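GCN5-related N-acetyltransferase (Streptococcus suis, PDB 3G3S) probably transfers an acetyl group from acetyl-CoA to an amine substrate not yet identified, as a member of the GNAT acetyltransferase family. Local coordinates at residues Pro60-Glu69 against Trp82-Tyr90; Ser123-Tyr134 against Phe156-His167. All coordinates share one frame; numbering follows the deposited sequence.

Interaction 1 of 2, residues Pro60-Glu69 against Trp82-Tyr90; sequences PHRDLLKICE and WSDLIEEVY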
loop_
_atom_site.group_PDB
_atom_site.type_symbol
_atom_site.label_atom_id
_atom_site.label_comp_id
_atom_site.label_asym_id
_atom_site.label_seq_id
_atom_site.Cartn_x
_atom_site.Cartn_y
_atom_site.Cartn_z
ATOM N N PRO A 60 -10.343 -24.969 3.379
ATOM C CA PRO A 60 -10.382 -25.462 1.997
ATOM C C PRO A 60 -11.771 -25.285 1.471
ATOM O O PRO A 60 -12.723 -25.484 2.219
ATOM C CB PRO A 60 -10.066 -26.950 2.122
ATOM C CG PRO A 60 -9.426 -27.091 3.434
ATOM C CD PRO A 60 -9.987 -26.030 4.328
ATOM N N HIS A 61 -11.860 -24.860 0.219
ATOM C CA HIS A 61 -13.115 -24.572 -0.443
ATOM C C HIS A 61 -13.024 -24.896 -1.939
ATOM O O HIS A 61 -12.251 -24.289 -2.659
ATOM C CB HIS A 61 -13.473 -23.102 -0.273
ATOM C CG HIS A 61 -14.925 -22.849 -0.467
ATOM N ND1 HIS A 61 -15.529 -22.947 -1.698
ATOM C CD2 HIS A 61 -15.909 -22.590 0.419
ATOM C CE1 HIS A 61 -16.825 -22.731 -1.565
ATOM N NE2 HIS A 61 -17.081 -22.501 -0.293
ATOM N N ARG A 62 -13.873 -25.800 -2.426
ATOM C CA ARG A 62 -13.737 -26.250 -3.797
ATOM C C ARG A 62 -14.095 -25.186 -4.830
ATOM O O ARG A 62 -13.561 -25.222 -5.935
ATOM C CB ARG A 62 -14.498 -27.562 -4.027
ATOM C CG ARG A 62 -15.984 -27.431 -3.877
ATOM C CD ARG A 62 -16.706 -28.757 -4.117
ATOM N NE ARG A 62 -16.256 -29.843 -3.233
ATOM C CZ ARG A 62 -15.692 -30.993 -3.609
ATOM N NH1 ARG A 62 -15.330 -31.867 -2.672
ATOM N NH2 ARG A 62 -15.516 -31.309 -4.897
ATOM N N ASP A 63 -14.934 -24.209 -4.494
ATOM C CA ASP A 63 -15.253 -23.185 -5.481
ATOM C C ASP A 63 -14.050 -22.300 -5.825
ATOM O O ASP A 63 -13.952 -21.804 -6.957
ATOM C CB ASP A 63 -16.421 -22.331 -5.037
ATOM C CG ASP A 63 -17.740 -23.090 -5.035
ATOM O OD1 ASP A 63 -17.768 -24.293 -5.400
ATOM O OD2 ASP A 63 -18.743 -22.456 -4.644
ATOM N N LEU A 64 -13.148 -22.084 -4.870
ATOM C CA LEU A 64 -11.959 -21.300 -5.170
ATOM C C LEU A 64 -10.997 -22.060 -6.123
ATOM O O LEU A 64 -10.334 -21.467 -6.982
ATOM C CB LEU A 64 -11.259 -20.870 -3.867
ATOM C CG LEU A 64 -11.982 -19.842 -2.971
ATOM C CD1 LEU A 64 -11.161 -19.527 -1.717
ATOM C CD2 LEU A 64 -12.324 -18.541 -3.738
ATOM N N LEU A 65 -10.901 -23.369 -5.942
ATOM C CA LEU A 65 -10.114 -24.238 -6.835
ATOM C C LEU A 65 -10.668 -24.167 -8.260
ATOM O O LEU A 65 -9.930 -24.180 -9.256
ATOM C CB LEU A 65 -10.136 -25.679 -6.336
ATOM C CG LEU A 65 -9.518 -25.921 -4.958
ATOM C CD1 LEU A 65 -9.647 -27.330 -4.445
ATOM C CD2 LEU A 65 -8.016 -25.527 -5.017
ATOM N N LYS A 66 -11.988 -24.085 -8.372
ATOM C CA LYS A 66 -12.594 -23.998 -9.703
ATOM C C LYS A 66 -12.149 -22.779 -10.493
ATOM O O LYS A 66 -11.953 -22.867 -11.710
ATOM C CB LYS A 66 -14.114 -24.001 -9.604
ATOM C CG LYS A 66 -14.634 -25.343 -9.156
ATOM C CD LYS A 66 -16.145 -25.371 -9.102
ATOM C CE LYS A 66 -16.644 -26.759 -8.718
ATOM N NZ LYS A 66 -18.106 -26.902 -9.007
ATOM N N ILE A 67 -11.960 -21.659 -9.796
ATOM C CA ILE A 67 -11.507 -20.426 -10.407
ATOM C C ILE A 67 -10.124 -20.626 -11.022
ATOM O O ILE A 67 -9.769 -19.963 -11.996
ATOM C CB ILE A 67 -11.415 -19.264 -9.364
ATOM C CG1 ILE A 67 -12.768 -18.939 -8.743
ATOM C CG2 ILE A 67 -10.852 -17.994 -9.998
ATOM C CD1 ILE A 67 -12.681 -17.914 -7.649
ATOM N N CYS A 68 -9.338 -21.530 -10.461
ATOM C CA CYS A 68 -8.009 -21.813 -10.970
ATOM C C CYS A 68 -7.967 -22.767 -12.143
ATOM O O CYS A 68 -6.935 -22.896 -12.776
ATOM C CB CYS A 68 -7.154 -22.399 -9.848
ATOM S SG CYS A 68 -7.026 -21.307 -8.435
ATOM N N GLU A 69 -9.080 -23.436 -12.430
ATOM C CA GLU A 69 -9.095 -24.449 -13.485
ATOM C C GLU A 69 -8.935 -23.838 -14.853
ATOM O O GLU A 69 -9.395 -22.733 -15.093
ATOM C CB GLU A 69 -10.393 -25.242 -13.443
ATOM C CG GLU A 69 -10.504 -26.127 -12.253
ATOM C CD GLU A 69 -11.860 -26.807 -12.160
ATOM O OE1 GLU A 69 -12.610 -26.707 -13.127
ATOM O OE2 GLU A 69 -12.178 -27.410 -11.117
ATOM N N TRP A 82 -5.921 -27.888 2.586
ATOM C CA TRP A 82 -6.050 -27.522 1.190
ATOM C C TRP A 82 -5.430 -28.582 0.266
ATOM O O TRP A 82 -6.047 -28.979 -0.705
ATOM C CB TRP A 82 -5.404 -26.181 0.926
ATOM C CG TRP A 82 -6.239 -24.978 1.162
ATOM C CD1 TRP A 82 -6.177 -24.133 2.216
ATOM C CD2 TRP A 82 -7.264 -24.482 0.312
ATOM N NE1 TRP A 82 -7.040 -23.116 2.061
ATOM C CE2 TRP A 82 -7.766 -23.317 0.916
ATOM C CE3 TRP A 82 -7.823 -24.921 -0.899
ATOM C CZ2 TRP A 82 -8.775 -22.539 0.329
ATOM C CZ3 TRP A 82 -8.833 -24.169 -1.476
ATOM C CH2 TRP A 82 -9.299 -22.985 -0.861
ATOM N N SER A 83 -4.234 -29.077 0.582
ATOM C CA SER A 83 -3.606 -30.104 -0.245
ATOM C C SER A 83 -4.476 -31.346 -0.389
ATOM O O SER A 83 -4.557 -31.932 -1.461
ATOM C CB SER A 83 -2.263 -30.496 0.338
ATOM O OG SER A 83 -1.413 -29.372 0.346
ATOM N N ASP A 84 -5.088 -31.747 0.719
ATOM C CA ASP A 84 -5.923 -32.917 0.758
ATOM C C ASP A 84 -7.128 -32.706 -0.126
ATOM O O ASP A 84 -7.573 -33.638 -0.790
ATOM C CB ASP A 84 -6.392 -33.228 2.186
ATOM C CG ASP A 84 -5.272 -33.704 3.095
ATOM O OD1 ASP A 84 -4.181 -34.042 2.623
ATOM O OD2 ASP A 84 -5.516 -33.769 4.299
ATOM N N LEU A 85 -7.663 -31.488 -0.149
ATOM C CA LEU A 85 -8.819 -31.219 -1.009
ATOM C C LEU A 85 -8.418 -31.248 -2.475
ATOM O O LEU A 85 -9.117 -31.802 -3.304
ATOM C CB LEU A 85 -9.460 -29.879 -0.663
ATOM C CG LEU A 85 -10.697 -29.526 -1.500
ATOM C CD1 LEU A 85 -11.765 -30.591 -1.252
ATOM C CD2 LEU A 85 -11.204 -28.069 -1.216
ATOM N N ILE A 86 -7.302 -30.613 -2.795
ATOM C CA ILE A 86 -6.803 -30.585 -4.168
ATOM C C ILE A 86 -6.637 -32.023 -4.684
ATOM O O ILE A 86 -7.086 -32.364 -5.767
ATOM C CB ILE A 86 -5.417 -29.814 -4.256
ATOM C CG1 ILE A 86 -5.599 -28.313 -3.958
ATOM C CG2 ILE A 86 -4.807 -29.949 -5.621
ATOM C CD1 ILE A 86 -4.283 -27.515 -3.645
ATOM N N GLU A 87 -5.987 -32.869 -3.888
ATOM C CA GLU A 87 -5.687 -34.236 -4.323
ATOM C C GLU A 87 -6.948 -35.038 -4.449
ATOM O O GLU A 87 -7.083 -35.821 -5.375
ATOM C CB GLU A 87 -4.730 -34.924 -3.390
ATOM C CG GLU A 87 -3.339 -34.272 -3.447
ATOM C CD GLU A 87 -2.348 -34.878 -2.534
ATOM O OE1 GLU A 87 -2.672 -35.879 -1.885
ATOM O OE2 GLU A 87 -1.225 -34.341 -2.455
ATOM N N GLU A 88 -7.850 -34.846 -3.507
ATOM C CA GLU A 88 -9.122 -35.541 -3.516
ATOM C C GLU A 88 -9.968 -35.192 -4.730
ATOM O O GLU A 88 -10.529 -36.080 -5.397
ATOM C CB GLU A 88 -9.909 -35.208 -2.246
ATOM C CG GLU A 88 -11.325 -35.784 -2.242
ATOM C CD GLU A 88 -12.022 -35.564 -0.937
ATOM O OE1 GLU A 88 -11.780 -36.368 -0.010
ATOM O OE2 GLU A 88 -12.815 -34.608 -0.857
ATOM N N VAL A 89 -10.100 -33.900 -4.990
ATOM C CA VAL A 89 -10.941 -33.429 -6.091
ATOM C C VAL A 89 -10.394 -33.755 -7.487
ATOM O O VAL A 89 -11.166 -34.102 -8.384
ATOM C CB VAL A 89 -11.186 -31.917 -6.013
ATOM C CG1 VAL A 89 -11.907 -31.410 -7.295
ATOM C CG2 VAL A 89 -11.974 -31.527 -4.741
ATOM N N TYR A 90 -9.083 -33.676 -7.674
ATOM C CA TYR A 90 -8.469 -33.796 -9.003
ATOM C C TYR A 90 -7.634 -35.053 -9.290
ATOM O O TYR A 90 -7.285 -35.303 -10.443
ATOM C CB TYR A 90 -7.622 -32.544 -9.287
ATOM C CG TYR A 90 -8.423 -31.255 -9.260
ATOM C CD1 TYR A 90 -9.232 -30.877 -10.336
ATOM C CD2 TYR A 90 -8.403 -30.423 -8.146
ATOM C CE1 TYR A 90 -9.991 -29.707 -10.297
ATOM C CE2 TYR A 90 -9.146 -29.245 -8.113
ATOM C CZ TYR A 90 -9.944 -28.896 -9.175
ATOM O OH TYR A 90 -10.658 -27.720 -9.109
HETATM O O HOH W 1 -12.800 -27.720 -7.566
#
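Glu69 and Tyr90 meet because each places CG beside its own backbone N (chi1 -69° for Glu69), with the glutamate chain extended beyond that point, so that the carboxylate arrives at the edge of the phenol ring. Tyr90 OH donates a short bond of 2.5 Å to Glu69 OE2, which receives it on its anti lone pair, the one facing away from the other oxygen; the carboxylate and ring planes stand 89° apart. Tyr90 OH also accepts from a water whose oxygen lies 2.6 Å away and which donates in turn to Arg62 O, and this tethers the last turn of one helix to the first turn of the other. Between this polar end and Pro60 lies a knob-into-hole fit. Leu65 enters a hole made by Trp82, Leu85, Ile86 and Tyr90, its CD1 reaching Leu85 CD2 at 3.7 Å and its CD2 meeting Ile86 CG1 at 3.8 Å. At the other end the indole turns one face to the chain just ahead of helix 62-68: Pro60 CA stands 3.5 Å from the centroid of the Trp82 six-membered ring, only 10° off its normal, a CH-pi contact over the face. Leu64 CD1 comes instead to the indole edge, 4.0 Å from Trp82 CH2. His61 N-caps the helix, its ND1 accepting from Asp63 N. Leu65, Trp82 and Ile86 all also touch Leu56, which settles both helices on one side of the sheet. The arrangement is that of two successive beta-alpha-beta crossovers, helix 62-68 joining strands 52-58 and 73-77 and helix 80-90 leading on to strand 94-102.

Interaction 2 of 2, residues Ser123-Tyr134 against Phe156-His167; sequences SFDMKLIDRNLY and FLDLGLGCVILH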
loop_
_atom_site.group_PDB
_atom_site.type_symbol
_atom_site.label_atom_id
_atom_site.label_comp_id
_atom_site.label_asym_id
_atom_site.label_seq_id
_atom_site.Cartn_x
_atom_site.Cartn_y
_atom_site.Cartn_z
ATOM N N SER A 123 31.275 -11.481 -25.779
ATOM C CA SER A 123 30.363 -11.981 -26.806
ATOM C C SER A 123 28.894 -11.689 -26.479
ATOM O O SER A 123 28.062 -11.509 -27.381
ATOM C CB SER A 123 30.553 -13.493 -26.945
ATOM O OG SER A 123 29.647 -14.036 -27.880
ATOM N N PHE A 124 28.589 -11.654 -25.186
ATOM C CA PHE A 124 27.246 -11.385 -24.699
ATOM C C PHE A 124 27.083 -9.906 -24.362
ATOM O O PHE A 124 28.042 -9.210 -24.035
ATOM C CB PHE A 124 26.963 -12.277 -23.501
ATOM C CG PHE A 124 27.014 -13.725 -23.836
ATOM C CD1 PHE A 124 25.887 -14.385 -24.261
ATOM C CD2 PHE A 124 28.200 -14.416 -23.790
ATOM C CE1 PHE A 124 25.932 -15.715 -24.606
ATOM C CE2 PHE A 124 28.244 -15.762 -24.132
ATOM C CZ PHE A 124 27.106 -16.407 -24.530
ATOM N N ASP A 125 25.857 -9.431 -24.504
ATOM C CA ASP A 125 25.505 -8.065 -24.234
ATOM C C ASP A 125 24.347 -8.098 -23.265
ATOM O O ASP A 125 23.301 -8.670 -23.584
ATOM C CB ASP A 125 25.059 -7.347 -25.511
ATOM C CG ASP A 125 26.211 -6.694 -26.260
ATOM O OD1 ASP A 125 26.672 -5.619 -25.820
ATOM O OD2 ASP A 125 26.615 -7.225 -27.313
HETATM N N MSE A 126 24.529 -7.487 -22.103
HETATM C CA MSE A 126 23.482 -7.409 -21.104
HETATM C C MSE A 126 22.853 -6.047 -21.183
HETATM O O MSE A 126 23.556 -5.060 -21.261
HETATM C CB MSE A 126 23.991 -7.651 -19.706
HETATM C CG MSE A 126 22.838 -7.606 -18.700
HETATM SE SE MSE A 126 23.104 -8.899 -17.496
HETATM C CE MSE A 126 24.891 -8.342 -16.752
ATOM N N LYS A 127 21.525 -6.013 -21.124
ATOM C CA LYS A 127 20.775 -4.797 -21.288
ATOM C C LYS A 127 19.542 -4.783 -20.421
ATOM O O LYS A 127 18.942 -5.829 -20.225
ATOM C CB LYS A 127 20.271 -4.730 -22.736
ATOM C CG LYS A 127 21.305 -4.464 -23.803
ATOM C CD LYS A 127 20.636 -4.317 -25.179
ATOM C CE LYS A 127 21.367 -3.286 -26.029
ATOM N NZ LYS A 127 20.848 -3.164 -27.412
ATOM N N LEU A 128 19.140 -3.608 -19.931
ATOM C CA LEU A 128 17.874 -3.495 -19.221
ATOM C C LEU A 128 16.778 -3.627 -20.246
ATOM O O LEU A 128 16.958 -3.205 -21.384
ATOM C CB LEU A 128 17.706 -2.147 -18.538
ATOM C CG LEU A 128 18.523 -1.953 -17.280
ATOM C CD1 LEU A 128 18.422 -0.487 -16.932
ATOM C CD2 LEU A 128 18.024 -2.887 -16.141
ATOM N N ILE A 129 15.649 -4.212 -19.834
ATOM C CA ILE A 129 14.508 -4.391 -20.708
ATOM C C ILE A 129 13.865 -3.044 -20.916
ATOM O O ILE A 129 13.546 -2.366 -19.949
ATOM C CB ILE A 129 13.467 -5.372 -20.113
ATOM C CG1 ILE A 129 14.045 -6.792 -20.024
ATOM C CG2 ILE A 129 12.194 -5.375 -20.951
ATOM C CD1 ILE A 129 13.219 -7.755 -19.124
ATOM N N ASP A 130 13.731 -2.652 -22.184
ATOM C CA ASP A 130 13.104 -1.394 -22.586
ATOM C C ASP A 130 11.870 -1.755 -23.414
ATOM O O ASP A 130 11.492 -2.906 -23.479
ATOM C CB ASP A 130 14.103 -0.493 -23.358
ATOM C CG ASP A 130 14.676 -1.179 -24.600
ATOM O OD1 ASP A 130 14.194 -2.281 -24.951
ATOM O OD2 ASP A 130 15.618 -0.636 -25.216
ATOM N N ARG A 131 11.257 -0.773 -24.048
ATOM C CA ARG A 131 10.037 -0.967 -24.815
ATOM C C ARG A 131 10.174 -2.025 -25.915
ATOM O O ARG A 131 9.270 -2.845 -26.103
ATOM C CB ARG A 131 9.631 0.404 -25.372
ATOM C CG ARG A 131 8.354 0.477 -26.186
ATOM C CD ARG A 131 8.024 1.946 -26.527
ATOM N NE ARG A 131 7.825 2.750 -25.314
ATOM C CZ ARG A 131 6.664 2.901 -24.668
ATOM N NH1 ARG A 131 5.547 2.334 -25.123
ATOM N NH2 ARG A 131 6.623 3.637 -23.555
ATOM N N ASN A 132 11.293 -2.022 -26.628
ATOM C CA ASN A 132 11.499 -2.987 -27.716
ATOM C C ASN A 132 11.809 -4.398 -27.229
ATOM O O ASN A 132 11.307 -5.364 -27.796
ATOM C CB ASN A 132 12.572 -2.487 -28.701
ATOM C CG ASN A 132 12.064 -1.367 -29.605
ATOM O OD1 ASN A 132 10.955 -0.853 -29.430
ATOM N ND2 ASN A 132 12.875 -0.997 -30.591
ATOM N N LEU A 133 12.624 -4.519 -26.186
ATOM C CA LEU A 133 12.931 -5.828 -25.603
ATOM C C LEU A 133 11.728 -6.432 -24.922
ATOM O O LEU A 133 11.581 -7.643 -24.939
ATOM C CB LEU A 133 14.110 -5.728 -24.666
ATOM C CG LEU A 133 15.405 -5.475 -25.435
ATOM C CD1 LEU A 133 16.539 -5.144 -24.501
ATOM C CD2 LEU A 133 15.744 -6.687 -26.286
ATOM N N TYR A 134 10.878 -5.593 -24.332
ATOM C CA TYR A 134 9.602 -6.069 -23.796
ATOM C C TYR A 134 8.905 -6.917 -24.875
ATOM O O TYR A 134 8.568 -8.084 -24.656
ATOM C CB TYR A 134 8.725 -4.882 -23.376
ATOM C CG TYR A 134 7.278 -5.213 -23.032
ATOM C CD1 TYR A 134 6.306 -5.216 -24.016
ATOM C CD2 TYR A 134 6.890 -5.500 -21.723
ATOM C CE1 TYR A 134 4.993 -5.518 -23.730
ATOM C CE2 TYR A 134 5.569 -5.814 -21.420
ATOM C CZ TYR A 134 4.629 -5.809 -22.432
ATOM O OH TYR A 134 3.313 -6.116 -22.190
ATOM N N PHE A 156 4.606 -2.393 -17.380
ATOM C CA PHE A 156 5.879 -3.044 -17.100
ATOM C C PHE A 156 6.958 -2.014 -16.846
ATOM O O PHE A 156 7.686 -2.122 -15.881
ATOM C CB PHE A 156 6.354 -3.962 -18.217
ATOM C CG PHE A 156 7.701 -4.543 -17.933
ATOM C CD1 PHE A 156 7.819 -5.629 -17.078
ATOM C CD2 PHE A 156 8.855 -3.973 -18.468
ATOM C CE1 PHE A 156 9.047 -6.166 -16.760
ATOM C CE2 PHE A 156 10.108 -4.507 -18.164
ATOM C CZ PHE A 156 10.198 -5.592 -17.281
ATOM N N LEU A 157 7.059 -1.008 -17.705
ATOM C CA LEU A 157 8.090 0.017 -17.504
ATOM C C LEU A 157 7.844 0.845 -16.234
ATOM O O LEU A 157 8.771 1.251 -15.569
ATOM C CB LEU A 157 8.195 0.927 -18.742
ATOM C CG LEU A 157 8.809 0.309 -19.997
ATOM C CD1 LEU A 157 8.815 1.295 -21.148
ATOM C CD2 LEU A 157 10.221 -0.186 -19.717
ATOM N N ASP A 158 6.589 1.061 -15.870
ATOM C CA ASP A 158 6.274 1.824 -14.690
ATOM C C ASP A 158 6.564 1.062 -13.393
ATOM O O ASP A 158 7.256 1.581 -12.493
ATOM C CB ASP A 158 4.801 2.198 -14.756
ATOM C CG ASP A 158 4.387 3.144 -13.657
ATOM O OD1 ASP A 158 5.226 3.978 -13.218
ATOM O OD2 ASP A 158 3.204 3.058 -13.244
ATOM N N LEU A 159 6.066 -0.178 -13.308
ATOM C CA LEU A 159 6.143 -0.996 -12.087
ATOM C C LEU A 159 7.137 -2.158 -12.096
ATOM O O LEU A 159 7.493 -2.671 -11.035
ATOM C CB LEU A 159 4.761 -1.595 -11.799
ATOM C CG LEU A 159 3.560 -0.639 -11.723
ATOM C CD1 LEU A 159 2.307 -1.435 -11.327
ATOM C CD2 LEU A 159 3.799 0.481 -10.745
ATOM N N GLY A 160 7.545 -2.601 -13.277
ATOM C CA GLY A 160 8.434 -3.741 -13.386
ATOM C C GLY A 160 9.864 -3.307 -13.598
ATOM O O GLY A 160 10.154 -2.125 -13.746
ATOM N N LEU A 161 10.751 -4.289 -13.641
ATOM C CA LEU A 161 12.164 -4.062 -13.830
ATOM C C LEU A 161 12.772 -5.383 -14.308
ATOM O O LEU A 161 12.449 -6.469 -13.781
ATOM C CB LEU A 161 12.806 -3.630 -12.507
ATOM C CG LEU A 161 14.311 -3.333 -12.555
ATOM C CD1 LEU A 161 14.546 -2.130 -13.454
ATOM C CD2 LEU A 161 14.869 -3.108 -11.167
ATOM N N GLY A 162 13.649 -5.298 -15.302
ATOM C CA GLY A 162 14.305 -6.493 -15.781
ATOM C C GLY A 162 15.456 -6.244 -16.709
ATOM O O GLY A 162 15.651 -5.134 -17.209
ATOM N N CYS A 163 16.240 -7.291 -16.912
ATOM C CA CYS A 163 17.335 -7.234 -17.854
ATOM C C CYS A 163 17.535 -8.580 -18.572
ATOM O O CYS A 163 17.167 -9.648 -18.072
ATOM C CB CYS A 163 18.604 -6.757 -17.172
ATOM S SG CYS A 163 19.269 -7.883 -16.096
ATOM N N VAL A 164 18.116 -8.483 -19.761
ATOM C CA VAL A 164 18.321 -9.595 -20.656
ATOM C C VAL A 164 19.738 -9.653 -21.185
ATOM O O VAL A 164 20.439 -8.653 -21.193
ATOM C CB VAL A 164 17.358 -9.495 -21.864
ATOM C CG1 VAL A 164 15.965 -9.663 -21.389
ATOM C CG2 VAL A 164 17.505 -8.167 -22.580
ATOM N N ILE A 165 20.131 -10.845 -21.599
ATOM C CA ILE A 165 21.429 -11.094 -22.199
ATOM C C ILE A 165 21.165 -11.423 -23.675
ATOM O O ILE A 165 20.266 -12.210 -24.000
ATOM C CB ILE A 165 22.194 -12.205 -21.471
ATOM C CG1 ILE A 165 22.808 -11.663 -20.175
ATOM C CG2 ILE A 165 23.316 -12.764 -22.361
ATOM C CD1 ILE A 165 23.298 -12.746 -19.221
ATOM N N LEU A 166 21.895 -10.766 -24.562
ATOM C CA LEU A 166 21.764 -11.000 -25.983
ATOM C C LEU A 166 23.005 -11.686 -26.538
ATOM O O LEU A 166 24.109 -11.481 -26.052
ATOM C CB LEU A 166 21.559 -9.685 -26.734
ATOM C CG LEU A 166 20.224 -8.944 -26.797
ATOM C CD1 LEU A 166 19.612 -8.800 -25.436
ATOM C CD2 LEU A 166 20.481 -7.600 -27.422
ATOM N N HIS A 167 22.827 -12.491 -27.568
ATOM C CA HIS A 167 23.966 -13.117 -28.234
ATOM C C HIS A 167 23.606 -13.255 -29.687
ATOM O O HIS A 167 22.529 -13.742 -29.991
ATOM C CB HIS A 167 24.243 -14.462 -27.631
ATOM C CG HIS A 167 25.488 -15.100 -28.141
ATOM N ND1 HIS A 167 25.477 -16.238 -28.913
ATOM C CD2 HIS A 167 26.787 -14.760 -27.984
ATOM C CE1 HIS A 167 26.722 -16.578 -29.198
ATOM N NE2 HIS A 167 27.536 -15.695 -28.649
HETATM O O HOH W 2 13.353 -2.809 -17.221
#
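Asp125 O is held by two donors of strand 162-167: Leu166 N at 2.7 Å and the CA-H of Ile165, a weaker contact. They begin an antiparallel ladder between strands 125-128 and 162-167, the pairing expected of the first two strands of a GNAT domain, with the intervening helices 131-139 and 153-159. Asp125 with Leu166 and Lys127 with Val164 are its hydrogen-bonded pairs, and Met126 with Ile165 and Leu128 with Cys163 the non-hydrogen-bonded ones. On the face of the latter, Met126 SE (a selenomethionine) rests on Ile165 CG1 at 3.9 Å. Beside the Asp125-Leu166 pair, the rings of Phe124 and His167 form an offset stack, centroids 4.5 Å apart and planes at 23°, while Tyr195 OH is hydrogen-bonded to His167 ND1. At the other end Ile129 and Asp130 link strand 125-128 to helix 131-139. Asp130 N-caps helix 131-139, its OD1 accepting from Leu133 N, and Leu133 CD1 packs on Val164 CG2 at 3.7 Å. Arg131 forms a salt bridge with Glu154. Ile129, with chi1 -66° leaving CG2 anti to its N, sets this methyl 3.6 Å from Phe156 CE2, and a water donating to Ile129 O accepts from Gly162 N.

How the interactions relate
Interactions 1 and 2 stand on opposite sides of the chain's centre, their own centres 37 Å apart and their nearest atoms about 21 Å apart, so neither touches the other. One continuous mixed sheet relates them. Interaction 1 packs helix against helix over strands 52-58 and 73-77 toward one end, whereas interaction 2 builds the sheet itself, with strand 125-128 outermost within the chain at the other. They follow in series along the sequence. In GNAT enzymes acetyl-CoA usually binds beside the fourth strand of the domain and the helix after it, probably strand 184-191 and helix 200-214 here. Interaction 2 borders that helix through Phe124 and Met126.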